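PDB 5MAL: lipase from Streptomyces rimosus, which hydrolyses triacylglycerols and other esters, preferring medium-length acyl chains, and belongs to the GDSL family of SGNH hydrolases. Local coordinates for residues 13-19 with 27-33; 7-12 with 78-82. One frame throughout, in Å; residues are numbered along the deposited sequence.

Contact 1 (13-19 with 27-33); sequences SGVGAGS and CKRSTKS
Val15 lays its CG2 methyl against CB of Lys28, 3.6 Å away, the two side chains crossing at about a right angle. Elsewhere this pairing of two irregular segments within the long connection between helices 10-13 and 34-40 is largely polar, and shows how loops without a sheet can be tied by hydroxyls and backbone carbonyls. At one end Ser13 OG lies near two carbonyl oxygens, 3.0 Å from Lys28 O and 3.1 Å from Cys27 O, so its single proton can serve either. The carbonyl of Ser13 takes the N-H of Ser30 at 2.7 Å between N and O. Beside it Gly14, where the chain leaves the helix with positive phi, passes so close to Ser30 and Ser33 that a CB would clash with both.

Ser30 does two jobs. Turning OG away from its own N (chi1 165°) brings the hydroxyl within 2.5 Å of Gly18 O, a short bond, while the same OG accepts from Lys32 N in an ST turn. The methyl of Ala17 packs against Ser30 OG, roughly at right angles to the direction of Gly18 O. At the far end Thr31 grips Ser19 O twice: its N comes at 2.8 Å, tilted 34° from the carbonyl plane, and its OG1 at 3.1 Å, in that plane and on a lone pair. Lys32 stretches alongside, its CE 3.3 Å from Ser19 OG. Cys27, disulfide-bonded to Cys52, and Arg29, whose NH1 reaches Ala51 O, tie 27-33 to the residues just after strand 46-49. Because serine and threonine hydroxyls do much of the joining, the fit probably depends more on where the carbonyls stand than on apolar packing.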
ATOM      1  N   SER A  13      -1.865  -3.465  -6.002  1.00  7.80           N
ATOM      2  CA  SER A  13      -2.344  -4.493  -6.926  1.00  8.69           C
ATOM      3  C   SER A  13      -3.757  -4.886  -6.539  1.00  6.83           C
ATOM      4  O   SER A  13      -4.570  -5.202  -7.398  1.00  8.05           O
ATOM      5  CB  SER A  13      -1.432  -5.727  -6.934  1.00 10.52           C
ATOM      6  OG  SER A  13      -1.699  -6.578  -5.825  1.00  9.65           O
ATOM      7  N   GLY A  14      -4.047  -4.855  -5.245  1.00  8.44           N
ATOM      8  CA  GLY A  14      -5.393  -5.123  -4.773  1.00  7.57           C
ATOM      9  C   GLY A  14      -5.614  -6.534  -4.268  1.00 10.22           C
ATOM     10  O   GLY A  14      -6.713  -7.059  -4.364  1.00 10.10           O
ATOM     11  N   VAL A  15      -4.569  -7.157  -3.746  1.00  9.94           N
ATOM     12  CA  VAL A  15      -4.728  -8.415  -3.028  1.00 11.62           C
ATOM     13  C   VAL A  15      -5.803  -8.204  -1.978  1.00 11.36           C
ATOM     14  O   VAL A  15      -5.747  -7.238  -1.230  1.00 11.87           O
ATOM     15  CB  VAL A  15      -3.407  -8.859  -2.381  1.00 14.04           C
ATOM     16  CG1 VAL A  15      -3.610 -10.073  -1.469  1.00 13.59           C
ATOM     17  CG2 VAL A  15      -2.398  -9.148  -3.469  1.00 11.44           C
ATOM     18  N   GLY A  16      -6.810  -9.072  -1.965  1.00 12.82           N
ATOM     19  CA  GLY A  16      -7.913  -8.913  -1.032  1.00 12.34           C
ATOM     20  C   GLY A  16      -9.179  -8.303  -1.604  1.00 13.77           C
ATOM     21  O   GLY A  16     -10.248  -8.397  -0.984  1.00 11.91           O
ATOM     22  N   ALA A  17      -9.081  -7.685  -2.781  1.00 10.87           N
ATOM     23  CA  ALA A  17     -10.239  -7.044  -3.388  1.00 14.13           C
ATOM     24  C   ALA A  17     -10.883  -7.925  -4.449  1.00 10.95           C
ATOM     25  O   ALA A  17     -11.959  -7.606  -4.946  1.00 18.43           O
ATOM     26  CB  ALA A  17      -9.857  -5.713  -3.996  1.00 12.51           C
ATOM     27  N   GLY A  18     -10.216  -9.022  -4.796  1.00 12.97           N
ATOM     28  CA  GLY A  18     -10.775 -10.010  -5.704  1.00 17.88           C
ATOM     29  C   GLY A  18     -10.717  -9.651  -7.172  1.00 17.79           C
ATOM     30  O   GLY A  18     -10.002  -8.734  -7.563  1.00 15.55           O
ATOM     31  N   SER A  19     -11.461 -10.395  -7.990  1.00 10.95           N
ATOM     32  CA  SER A  19     -11.568 -10.099  -9.423  1.00 13.46           C
ATOM     33  C   SER A  19     -10.203  -9.826 -10.067  1.00 18.41           C
ATOM     34  O   SER A  19      -9.997  -8.776 -10.672  1.00 17.47           O
ATOM     35  CB  SER A  19     -12.499  -8.907  -9.628  1.00 15.61           C
ATOM     36  OG  SER A  19     -13.809  -9.215  -9.157  1.00 17.99           O
ATOM     37  N   CYS A  27       1.115 -11.565  -9.266  1.00 20.97           N
ATOM     38  CA  CYS A  27       1.016 -10.154  -8.909  1.00 17.80           C
ATOM     39  C   CYS A  27      -0.336  -9.837  -8.289  1.00 14.02           C
ATOM     40  O   CYS A  27      -0.448  -8.900  -7.507  1.00 15.00           O
ATOM     41  CB  CYS A  27       1.254  -9.268 -10.131  1.00 14.62           C
ATOM     42  SG  CYS A  27       2.981  -9.162 -10.588  1.00 19.14           S
ATOM     43  N   LYS A  28      -1.354 -10.629  -8.640  1.00 12.13           N
ATOM     44  CA  LYS A  28      -2.686 -10.485  -8.085  1.00 14.19           C
ATOM     45  C   LYS A  28      -3.197  -9.062  -8.284  1.00 16.11           C
ATOM     46  O   LYS A  28      -3.563  -8.385  -7.337  1.00 11.82           O
ATOM     47  CB  LYS A  28      -2.693 -10.862  -6.600  1.00 20.26           C
ATOM     48  CG  LYS A  28      -2.740 -12.358  -6.327  1.00 17.85           C
ATOM     49  CD  LYS A  28      -4.103 -12.933  -6.648  1.00 27.81           C
ATOM     50  CE  LYS A  28      -4.182 -14.397  -6.227  1.00 31.05           C
ATOM     51  NZ  LYS A  28      -5.426 -15.042  -6.731  1.00 33.60           N
ATOM     52  N   ARG A  29      -3.188  -8.605  -9.526  1.00 13.46           N
ATOM     53  CA  ARG A  29      -3.752  -7.303  -9.844  1.00 12.21           C
ATOM     54  C   ARG A  29      -5.258  -7.384 -10.012  1.00 14.89           C
ATOM     55  O   ARG A  29      -5.771  -7.910 -11.000  1.00 16.27           O
ATOM     56  CB  ARG A  29      -3.103  -6.725 -11.096  1.00  9.99           C
ATOM     57  CG  ARG A  29      -1.683  -6.231 -10.801  1.00 10.95           C
ATOM     58  CD  ARG A  29      -1.075  -5.489 -11.983  1.00 11.81           C
ATOM     59  NE  ARG A  29      -0.649  -6.371 -13.067  1.00 15.68           N
ATOM     60  CZ  ARG A  29       0.575  -6.880 -13.210  1.00 15.56           C
ATOM     61  NH1 ARG A  29       1.518  -6.628 -12.322  1.00 12.11           N
ATOM     62  NH2 ARG A  29       0.849  -7.661 -14.257  1.00 16.88           N
ATOM     63  N   SER A  30      -5.948  -6.825  -9.030  1.00 10.97           N
ATOM     64  CA  SER A  30      -7.392  -6.853  -8.964  1.00 12.64           C
ATOM     65  C   SER A  30      -8.037  -5.793  -9.834  1.00 15.52           C
ATOM     66  O   SER A  30      -7.565  -4.659  -9.872  1.00 12.53           O
ATOM     67  CB  SER A  30      -7.823  -6.649  -7.517  1.00 12.81           C
ATOM     68  OG  SER A  30      -9.195  -6.330  -7.457  1.00 15.58           O
ATOM     69  N   THR A  31      -9.132  -6.137 -10.508  1.00 11.30           N
ATOM     70  CA  THR A  31      -9.887  -5.127 -11.240  1.00 10.29           C
ATOM     71  C   THR A  31     -10.655  -4.220 -10.281  1.00 11.36           C
ATOM     72  O   THR A  31     -11.202  -3.187 -10.691  1.00 13.44           O
ATOM     73  CB  THR A  31     -10.870  -5.759 -12.252  1.00 15.29           C
ATOM     74  OG1 THR A  31     -11.899  -6.457 -11.551  1.00 18.05           O
ATOM     75  CG2 THR A  31     -10.144  -6.717 -13.150  1.00 14.54           C
ATOM     76  N   LYS A  32     -10.690  -4.599  -9.006  1.00  8.89           N
ATOM     77  CA  LYS A  32     -11.328  -3.768  -7.995  1.00 11.53           C
ATOM     78  C   LYS A  32     -10.295  -3.042  -7.139  1.00 12.79           C
ATOM     79  O   LYS A  32     -10.636  -2.421  -6.135  1.00 10.63           O
ATOM     80  CB  LYS A  32     -12.245  -4.606  -7.112  1.00 12.64           C
ATOM     81  CG  LYS A  32     -13.392  -5.229  -7.887  1.00 18.47           C
ATOM     82  CD  LYS A  32     -14.400  -5.897  -6.975  1.00 26.03           C
ATOM     83  CE  LYS A  32     -15.423  -6.675  -7.788  1.00 29.80           C
ATOM     84  NZ  LYS A  32     -16.302  -5.779  -8.578  1.00 39.82           N
ATOM     85  N   SER A  33      -9.035  -3.121  -7.546  1.00 10.89           N
ATOM     86  CA  SER A  33      -7.970  -2.332  -6.923  1.00  7.85           C
ATOM     87  C   SER A  33      -8.146  -0.853  -7.234  1.00  9.81           C
ATOM     88  O   SER A  33      -8.771  -0.501  -8.241  1.00 11.25           O
ATOM     89  CB  SER A  33      -6.611  -2.786  -7.439  1.00  8.14           C
ATOM     90  OG  SER A  33      -6.509  -2.467  -8.817  1.00  8.99           O
TER

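Contact 2 (7-12 with 78-82); sequences LGDSYS and TIGGN
The GDS motif, in which Gly8 and Asp9 precede the nucleophile Ser10 at the turn from strand 3-8 into helix 10-13, meets Thr78, at the C-terminal end of the neighbouring parallel strand 74-78, and Asn82 in the loop after it. Asp9 bonds Thr78 twice: its N donates to Thr78 O at 2.9 Å, and its OD1 accepts from Thr78 OG1 at 2.8 Å. With chi1 at 53°, the carboxylate folds back over its own backbone, where OD1 also caps the helix by taking the N-H of Tyr11. The two donors come to OD1 from opposite faces of the carboxylate plane. Ser12 OG, which also bonds Tyr34 OH, lies only 2.5 Å from Thr78 OG1. The CD1 of Ile79 packs 4.0 Å from Asp9 CB, and Asn82 ND2 approaches that same CB from another side while bonding Ala55 O; as in related SGNH hydrolases, this asparagine probably helps form the oxyanion hole. With an alanine in place of Asp9, the Thr78 hydroxyl and the Tyr11 N-H would probably be left without their shared acceptor, and the turn carrying Ser10 is likely to be held less firmly. OD2, which also bonds Tyr141, accepts a hydrogen bond from a water at 2.6 Å, and that water in turn accepts from the N-H groups of Gly80 and Asn82.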
ATOM      1  N   LEU A   7       2.179   1.511  -9.932  1.00  6.44           N
ATOM      2  CA  LEU A   7       3.259   0.725  -9.352  1.00  8.07           C
ATOM      3  C   LEU A   7       2.927   0.282  -7.955  1.00  7.78           C
ATOM      4  O   LEU A   7       2.010   0.803  -7.328  1.00  9.04           O
ATOM      5  CB  LEU A   7       4.538   1.557  -9.258  1.00  7.85           C
ATOM      6  CG  LEU A   7       4.962   2.321 -10.494  1.00  6.65           C
ATOM      7  CD1 LEU A   7       6.009   3.299 -10.039  1.00  5.93           C
ATOM      8  CD2 LEU A   7       5.501   1.326 -11.510  1.00 10.08           C
ATOM      9  N   GLY A   8       3.727  -0.637  -7.443  1.00  6.83           N
ATOM     10  CA  GLY A   8       3.697  -0.890  -6.025  1.00  8.57           C
ATOM     11  C   GLY A   8       3.487  -2.324  -5.630  1.00 10.78           C
ATOM     12  O   GLY A   8       3.753  -3.246  -6.415  1.00  8.53           O
ATOM     13  N   ASP A   9       3.012  -2.499  -4.395  1.00  8.38           N
ATOM     14  CA  ASP A   9       2.873  -3.819  -3.807  1.00  8.77           C
ATOM     15  C   ASP A   9       1.419  -4.227  -3.798  1.00  7.70           C
ATOM     16  O   ASP A   9       0.652  -3.781  -4.632  1.00  8.54           O
ATOM     17  CB  ASP A   9       3.455  -3.860  -2.401  1.00  8.73           C
ATOM     18  CG  ASP A   9       2.905  -2.774  -1.500  1.00  8.49           C
ATOM     19  OD1 ASP A   9       1.784  -2.270  -1.746  1.00  9.55           O
ATOM     20  OD2 ASP A   9       3.600  -2.437  -0.524  1.00 11.91           O
ATOM     21  N   SER A  10       1.047  -5.062  -2.838  1.00  7.46           N
ATOM     22  CA  SER A  10      -0.249  -5.703  -2.859  1.00  8.35           C
ATOM     23  C   SER A  10      -1.361  -4.724  -2.514  1.00  9.16           C
ATOM     24  O   SER A  10      -2.525  -4.975  -2.819  1.00  8.64           O
ATOM     25  CB  SER A  10      -0.252  -6.869  -1.887  1.00  9.33           C
ATOM     26  OG  SER A  10       0.318  -6.446  -0.664  1.00 14.15           O
ATOM     27  N   TYR A  11      -1.017  -3.623  -1.849  1.00  7.43           N
ATOM     28  CA  TYR A  11      -2.056  -2.638  -1.515  1.00  6.17           C
ATOM     29  C   TYR A  11      -2.460  -1.878  -2.763  1.00  7.57           C
ATOM     30  O   TYR A  11      -3.531  -1.262  -2.810  1.00  7.67           O
ATOM     31  CB  TYR A  11      -1.595  -1.683  -0.417  1.00  6.34           C
ATOM     32  CG  TYR A  11      -1.569  -2.389   0.908  1.00 11.07           C
ATOM     33  CD1 TYR A  11      -0.574  -3.308   1.187  1.00 14.63           C
ATOM     34  CD2 TYR A  11      -2.569  -2.195   1.850  1.00 10.09           C
ATOM     35  CE1 TYR A  11      -0.553  -3.993   2.368  1.00 13.85           C
ATOM     36  CE2 TYR A  11      -2.556  -2.893   3.050  1.00  8.61           C
ATOM     37  CZ  TYR A  11      -1.540  -3.793   3.290  1.00 12.97           C
ATOM     38  OH  TYR A  11      -1.482  -4.491   4.474  1.00 15.01           O
ATOM     39  N   SER A  12      -1.593  -1.910  -3.768  1.00  6.47           N
ATOM     40  CA  SER A  12      -1.901  -1.251  -5.026  1.00  6.49           C
ATOM     41  C   SER A  12      -2.428  -2.262  -6.016  1.00  5.63           C
ATOM     42  O   SER A  12      -3.307  -1.946  -6.806  1.00  8.69           O
ATOM     43  CB  SER A  12      -0.681  -0.542  -5.615  1.00  7.36           C
ATOM     44  OG  SER A  12      -0.348   0.581  -4.825  1.00  8.06           O
ATOM     45  N   THR A  78       2.126   2.423  -3.945  1.00  5.59           N
ATOM     46  CA  THR A  78       2.312   2.086  -2.539  1.00  4.71           C
ATOM     47  C   THR A  78       3.506   1.145  -2.536  1.00  6.06           C
ATOM     48  O   THR A  78       3.517   0.169  -3.256  1.00  7.64           O
ATOM     49  CB  THR A  78       1.078   1.400  -1.879  1.00  7.87           C
ATOM     50  OG1 THR A  78       0.765   0.199  -2.584  1.00  7.10           O
ATOM     51  CG2 THR A  78      -0.140   2.309  -1.890  1.00  6.22           C
ATOM     52  N   ILE A  79       4.553   1.473  -1.791  1.00  7.85           N
ATOM     53  CA  ILE A  79       5.688   0.557  -1.692  1.00  8.41           C
ATOM     54  C   ILE A  79       6.443   0.860  -0.424  1.00  8.04           C
ATOM     55  O   ILE A  79       6.438   1.995   0.053  1.00 10.48           O
ATOM     56  CB  ILE A  79       6.650   0.661  -2.900  1.00  6.83           C
ATOM     57  CG1 ILE A  79       7.527  -0.593  -3.007  1.00  8.21           C
ATOM     58  CG2 ILE A  79       7.507   1.912  -2.810  1.00 11.62           C
ATOM     59  CD1 ILE A  79       6.766  -1.860  -3.389  1.00 10.41           C
ATOM     60  N   GLY A  80       7.056  -0.171   0.147  1.00  8.29           N
ATOM     61  CA  GLY A  80       7.833   0.008   1.357  1.00 10.74           C
ATOM     62  C   GLY A  80       7.414  -0.915   2.477  1.00 10.20           C
ATOM     63  O   GLY A  80       8.222  -1.253   3.339  1.00 15.72           O
ATOM     64  N   GLY A  81       6.153  -1.320   2.471  1.00 10.02           N
ATOM     65  CA  GLY A  81       5.667  -2.240   3.482  1.00 12.98           C
ATOM     66  C   GLY A  81       6.438  -3.550   3.470  1.00 14.86           C
ATOM     67  O   GLY A  81       6.843  -4.051   4.511  1.00 19.96           O
ATOM     68  N   ASN A  82       6.644  -4.109   2.288  1.00 11.64           N
ATOM     69  CA  ASN A  82       7.326  -5.393   2.187  1.00 11.38           C
ATOM     70  C   ASN A  82       8.808  -5.265   2.480  1.00 16.09           C
ATOM     71  O   ASN A  82       9.435  -6.201   2.982  1.00 17.50           O
ATOM     72  CB  ASN A  82       7.104  -5.996   0.805  1.00 16.77           C
ATOM     73  CG  ASN A  82       5.722  -6.620   0.670  1.00 18.70           C
ATOM     74  OD1 ASN A  82       5.313  -7.421   1.510  1.00 29.29           O
ATOM     75  ND2 ASN A  82       4.997  -6.243  -0.369  1.00 16.06           N
TER
HETATM   76  O   HOH W   1       6.198  -2.872  -0.342  1.00 11.23           O
HETATM   77  O   HOH W   2       2.838  -7.070  -1.115  1.00 16.16           O

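Overall arrangement
Both segments of contact 1 fall between those of contact 2 in the sequence, and Ser12 runs straight into Ser13 through helix 10-13; the centres of the two contacts lie about 12 Å apart. Contact 2 is the deeper, near the middle of the molecule; contact 1 is nearer the surface. They join directly where Val15 N probably bonds Ser10 O at 3.1 Å and where Ser33 CB packs 3.5 Å from Ser12 O. Both reach the catalytic dyad: Ser10 bonds His216, the side chain of Val15 comes within about 4 Å of each at the nearest atoms, and Tyr11 of contact 2 stacks on His216. The short helix of the nucleophile is thus gripped at its start by contact 2 and at its end by contact 1.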